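Long-range contact in GTPase activator-like protein (Chaetomium thermophilum, PDB 5HIU), which is the fungal counterpart of the tuberous sclerosis protein TSC2, represented here by its helical N-terminal part, and probably acts as a GTPase activator: residues A[58-71]-A[98-111]. Residues are numbered along the deposited sequence; the frame is centred on the assembly and turned at random.
Sequences VHAIWHAAKDMIHP and ERSEYFHTLTGPAH
Glu98 opens the pairing by lying across His59: its CG makes a CH-pi contact with the imidazole, 3.9 Å from the ring centroid, and OE2 sits over the same face. The other carboxylate oxygen, OE1, accepts a bond from the backbone N of Thr95. Glu101 comes next, its chain extended so that OE2 approaches His63 CE1 and forms a long salt bridge with Lys66 NZ, 3.9 Å away. Tyr102 fills the middle. With CG anti to its carbonyl carbon (chi1 -56°), the phenol lies over the indole of Trp62, Tyr102 CD1 coming within 3.3 Å of Trp62 CE2. The Tyr102 ring and the six-membered ring of Trp62 form an oblique pair inclined at 39°, while Tyr102 CB contributes a CH-pi contact to that same six-membered ring. At its far end the phenol OH accepts a hydrogen bond from His59 ND1 (3.2 Å). Thr105 then meets the edge of the indole: OG1 accepts a weak bond from Trp62 NE1 (3.3 Å) and donates to Glu101 O, and CG2 rests on Lys66 CB. Beyond the helix, Ala110 and His111 pass along the ring of Pro71. Helices 59-65 and 98-107 run 25° apart, consistent with an alpha-solenoid, and Leu85 of intervening helix 75-89 also touches Trp62. The chemistry implies an aromatic centre whose N-H groups meet hydroxyl oxygens, Trp62 more weakly than His59; the long Lys66-Glu101 pairing probably adds little, whereas Glu98 OE2 might favour a protonated His59.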
# COMPACT_ATOMS: atom_id res chain seq x y z
N VAL A 58 -14.41 35.53 7.77
CA VAL A 58 -13.98 34.84 8.97
C VAL A 58 -12.62 35.33 9.45
O VAL A 58 -12.16 34.94 10.51
CB VAL A 58 -13.97 33.31 8.74
CG1 VAL A 58 -15.29 32.86 8.09
CG2 VAL A 58 -12.76 32.86 7.92
N HIS A 59 -11.97 36.21 8.69
CA HIS A 59 -10.58 36.54 8.95
C HIS A 59 -10.28 37.09 10.35
O HIS A 59 -9.32 36.65 10.99
CB HIS A 59 -10.06 37.53 7.92
CG HIS A 59 -8.57 37.65 7.91
ND1 HIS A 59 -7.73 36.55 7.96
CD2 HIS A 59 -7.76 38.73 7.84
CE1 HIS A 59 -6.48 36.95 7.92
NE2 HIS A 59 -6.47 38.27 7.83
N ALA A 60 -11.06 38.06 10.80
CA ALA A 60 -10.82 38.68 12.12
C ALA A 60 -11.27 37.74 13.24
O ALA A 60 -10.69 37.71 14.33
CB ALA A 60 -11.53 40.02 12.20
N ILE A 61 -12.31 36.97 12.96
CA ILE A 61 -12.73 35.88 13.83
C ILE A 61 -11.58 34.88 14.01
O ILE A 61 -11.35 34.38 15.10
CB ILE A 61 -14.00 35.19 13.27
CG1 ILE A 61 -15.20 36.14 13.30
CG2 ILE A 61 -14.33 33.95 14.07
CD1 ILE A 61 -16.37 35.72 12.42
N TRP A 62 -10.87 34.57 12.93
CA TRP A 62 -9.77 33.63 13.02
C TRP A 62 -8.77 34.15 14.02
O TRP A 62 -8.37 33.43 14.94
CB TRP A 62 -9.09 33.43 11.67
CG TRP A 62 -7.98 32.44 11.73
CD1 TRP A 62 -6.67 32.69 12.03
CD2 TRP A 62 -8.07 31.03 11.51
NE1 TRP A 62 -5.94 31.52 12.00
CE2 TRP A 62 -6.78 30.48 11.69
CE3 TRP A 62 -9.12 30.17 11.16
CZ2 TRP A 62 -6.52 29.13 11.54
CZ3 TRP A 62 -8.86 28.81 11.01
CH2 TRP A 62 -7.55 28.31 11.19
N HIS A 63 -8.38 35.41 13.87
CA HIS A 63 -7.32 35.97 14.68
C HIS A 63 -7.75 36.10 16.12
O HIS A 63 -6.98 35.84 17.05
CB HIS A 63 -6.94 37.34 14.17
CG HIS A 63 -6.50 37.36 12.76
ND1 HIS A 63 -5.93 36.27 12.13
CD2 HIS A 63 -6.53 38.35 11.84
CE1 HIS A 63 -5.64 36.59 10.88
NE2 HIS A 63 -5.99 37.84 10.68
N ALA A 64 -9.00 36.51 16.31
CA ALA A 64 -9.54 36.59 17.65
C ALA A 64 -9.28 35.29 18.42
O ALA A 64 -8.90 35.33 19.58
CB ALA A 64 -11.02 36.92 17.59
N ALA A 65 -9.46 34.14 17.76
CA ALA A 65 -9.58 32.83 18.42
C ALA A 65 -8.35 31.96 18.40
O ALA A 65 -8.23 31.10 19.25
CB ALA A 65 -10.73 32.06 17.79
N LYS A 66 -7.47 32.14 17.41
CA LYS A 66 -6.37 31.18 17.18
C LYS A 66 -5.50 30.85 18.39
O LYS A 66 -4.99 29.73 18.50
CB LYS A 66 -5.50 31.60 16.01
CG LYS A 66 -4.81 32.95 16.15
CD LYS A 66 -4.37 33.43 14.77
CE LYS A 66 -3.84 34.85 14.78
NZ LYS A 66 -2.37 34.86 14.57
N ASP A 67 -5.34 31.81 19.30
CA ASP A 67 -4.57 31.58 20.54
C ASP A 67 -5.20 30.55 21.47
O ASP A 67 -4.48 29.88 22.20
CB ASP A 67 -4.36 32.88 21.30
CG ASP A 67 -5.65 33.44 21.83
OD1 ASP A 67 -6.06 33.06 22.95
OD2 ASP A 67 -6.27 34.27 21.14
N MET A 68 -6.53 30.41 21.42
CA MET A 68 -7.25 29.47 22.29
C MET A 68 -6.95 27.99 22.00
O MET A 68 -7.24 27.12 22.82
CB MET A 68 -8.76 29.71 22.19
CG MET A 68 -9.21 31.09 22.60
SD MET A 68 -10.95 31.44 22.31
CE MET A 68 -11.68 30.45 23.62
N ILE A 69 -6.38 27.72 20.82
CA ILE A 69 -5.95 26.39 20.39
C ILE A 69 -4.65 25.98 21.04
O ILE A 69 -4.28 24.83 21.00
CB ILE A 69 -5.72 26.42 18.87
CG1 ILE A 69 -7.03 26.70 18.16
CG2 ILE A 69 -5.12 25.14 18.32
CD1 ILE A 69 -8.16 25.80 18.57
N HIS A 70 -3.94 26.92 21.65
CA HIS A 70 -2.63 26.63 22.21
C HIS A 70 -2.76 25.53 23.25
O HIS A 70 -3.73 25.53 24.01
CB HIS A 70 -2.04 27.90 22.81
CG HIS A 70 -0.58 27.80 23.13
ND1 HIS A 70 -0.10 27.83 24.42
CD2 HIS A 70 0.50 27.67 22.32
CE1 HIS A 70 1.22 27.73 24.40
NE2 HIS A 70 1.60 27.63 23.14
N PRO A 71 -1.79 24.60 23.29
CA PRO A 71 -1.95 23.46 24.22
C PRO A 71 -1.97 23.83 25.70
O PRO A 71 -2.41 23.02 26.51
CB PRO A 71 -0.74 22.57 23.90
CG PRO A 71 -0.18 23.08 22.62
CD PRO A 71 -0.52 24.54 22.56
N GLU A 98 -4.10 34.29 3.31
CA GLU A 98 -4.99 33.95 4.43
C GLU A 98 -5.03 32.43 4.65
O GLU A 98 -4.98 31.96 5.80
CB GLU A 98 -6.41 34.52 4.20
CG GLU A 98 -6.52 36.01 4.51
CD GLU A 98 -7.81 36.67 4.03
OE1 GLU A 98 -8.45 36.17 3.07
OE2 GLU A 98 -8.18 37.73 4.60
N ARG A 99 -5.08 31.67 3.56
CA ARG A 99 -4.99 30.21 3.63
C ARG A 99 -3.66 29.78 4.22
O ARG A 99 -3.59 28.79 4.94
CB ARG A 99 -5.15 29.58 2.26
CG ARG A 99 -6.57 29.63 1.73
CD ARG A 99 -6.59 29.13 0.32
NE ARG A 99 -6.11 27.76 0.27
CZ ARG A 99 -6.85 26.70 0.58
NH1 ARG A 99 -8.11 26.84 0.95
NH2 ARG A 99 -6.31 25.50 0.51
N SER A 100 -2.61 30.53 3.94
CA SER A 100 -1.32 30.17 4.45
C SER A 100 -1.29 30.33 5.96
O SER A 100 -0.64 29.58 6.65
CB SER A 100 -0.22 31.01 3.82
OG SER A 100 0.95 30.22 3.72
N GLU A 101 -2.03 31.30 6.47
CA GLU A 101 -1.99 31.57 7.88
C GLU A 101 -2.84 30.59 8.65
O GLU A 101 -2.56 30.22 9.79
CB GLU A 101 -2.45 33.00 8.14
CG GLU A 101 -2.09 33.50 9.52
CD GLU A 101 -2.34 34.98 9.67
OE1 GLU A 101 -1.97 35.77 8.73
OE2 GLU A 101 -2.91 35.35 10.73
N TYR A 102 -3.91 30.16 8.00
CA TYR A 102 -4.72 29.12 8.57
C TYR A 102 -3.93 27.81 8.64
O TYR A 102 -3.89 27.16 9.69
CB TYR A 102 -6.01 28.98 7.76
CG TYR A 102 -6.83 30.27 7.65
CD1 TYR A 102 -6.67 31.32 8.54
CD2 TYR A 102 -7.78 30.42 6.65
CE1 TYR A 102 -7.41 32.48 8.42
CE2 TYR A 102 -8.52 31.56 6.52
CZ TYR A 102 -8.34 32.59 7.41
OH TYR A 102 -9.08 33.72 7.28
N PHE A 103 -3.26 27.44 7.57
CA PHE A 103 -2.49 26.20 7.59
C PHE A 103 -1.46 26.18 8.75
O PHE A 103 -1.33 25.20 9.44
CB PHE A 103 -1.82 25.99 6.24
CG PHE A 103 -0.88 24.83 6.21
CD1 PHE A 103 -1.34 23.56 5.91
CD2 PHE A 103 0.47 25.02 6.46
CE1 PHE A 103 -0.46 22.48 5.87
CE2 PHE A 103 1.35 23.94 6.42
CZ PHE A 103 0.88 22.68 6.12
N HIS A 104 -0.74 27.25 8.96
CA HIS A 104 0.29 27.23 9.99
C HIS A 104 -0.28 27.26 11.39
O HIS A 104 0.30 26.67 12.30
CB HIS A 104 1.27 28.36 9.75
CG HIS A 104 2.07 28.15 8.52
ND1 HIS A 104 1.91 28.91 7.38
CD2 HIS A 104 3.01 27.22 8.22
CE1 HIS A 104 2.73 28.48 6.44
NE2 HIS A 104 3.41 27.46 6.92
N THR A 105 -1.42 27.94 11.54
CA THR A 105 -2.15 27.91 12.79
C THR A 105 -2.64 26.48 13.10
O THR A 105 -2.42 25.96 14.19
CB THR A 105 -3.38 28.83 12.71
OG1 THR A 105 -2.97 30.17 12.51
CG2 THR A 105 -4.24 28.76 13.97
N LEU A 106 -3.29 25.85 12.13
CA LEU A 106 -3.90 24.56 12.39
C LEU A 106 -2.91 23.39 12.46
O LEU A 106 -3.22 22.39 13.07
CB LEU A 106 -5.00 24.27 11.38
CG LEU A 106 -4.59 23.73 10.01
CD1 LEU A 106 -4.37 22.22 9.97
CD2 LEU A 106 -5.65 24.13 8.98
N THR A 107 -1.73 23.51 11.85
CA THR A 107 -0.84 22.37 11.69
C THR A 107 0.28 22.31 12.69
O THR A 107 0.85 21.23 12.90
CB THR A 107 -0.16 22.37 10.31
OG1 THR A 107 0.45 23.64 10.08
CG2 THR A 107 -1.16 22.12 9.26
N GLY A 108 0.60 23.44 13.30
CA GLY A 108 1.72 23.53 14.24
C GLY A 108 1.45 22.93 15.61
O GLY A 108 0.52 22.14 15.77
N PRO A 109 2.31 23.26 16.60
CA PRO A 109 2.21 22.78 17.98
C PRO A 109 0.78 22.73 18.48
O PRO A 109 0.11 23.76 18.55
CB PRO A 109 3.01 23.82 18.76
CG PRO A 109 4.06 24.29 17.80
CD PRO A 109 3.58 24.00 16.40
N ALA A 110 0.31 21.53 18.81
CA ALA A 110 -1.06 21.35 19.27
C ALA A 110 -1.14 20.13 20.16
O ALA A 110 -0.32 19.22 20.07
CB ALA A 110 -2.01 21.19 18.09
N HIS A 111 -2.15 20.12 21.02
CA HIS A 111 -2.26 19.08 22.02
C HIS A 111 -2.50 17.74 21.34
O HIS A 111 -3.28 17.65 20.39
CB HIS A 111 -3.43 19.41 22.95
CG HIS A 111 -3.27 18.84 24.32
ND1 HIS A 111 -3.08 19.64 25.42
CD2 HIS A 111 -3.28 17.57 24.76
CE1 HIS A 111 -2.99 18.88 26.50
NE2 HIS A 111 -3.11 17.61 26.12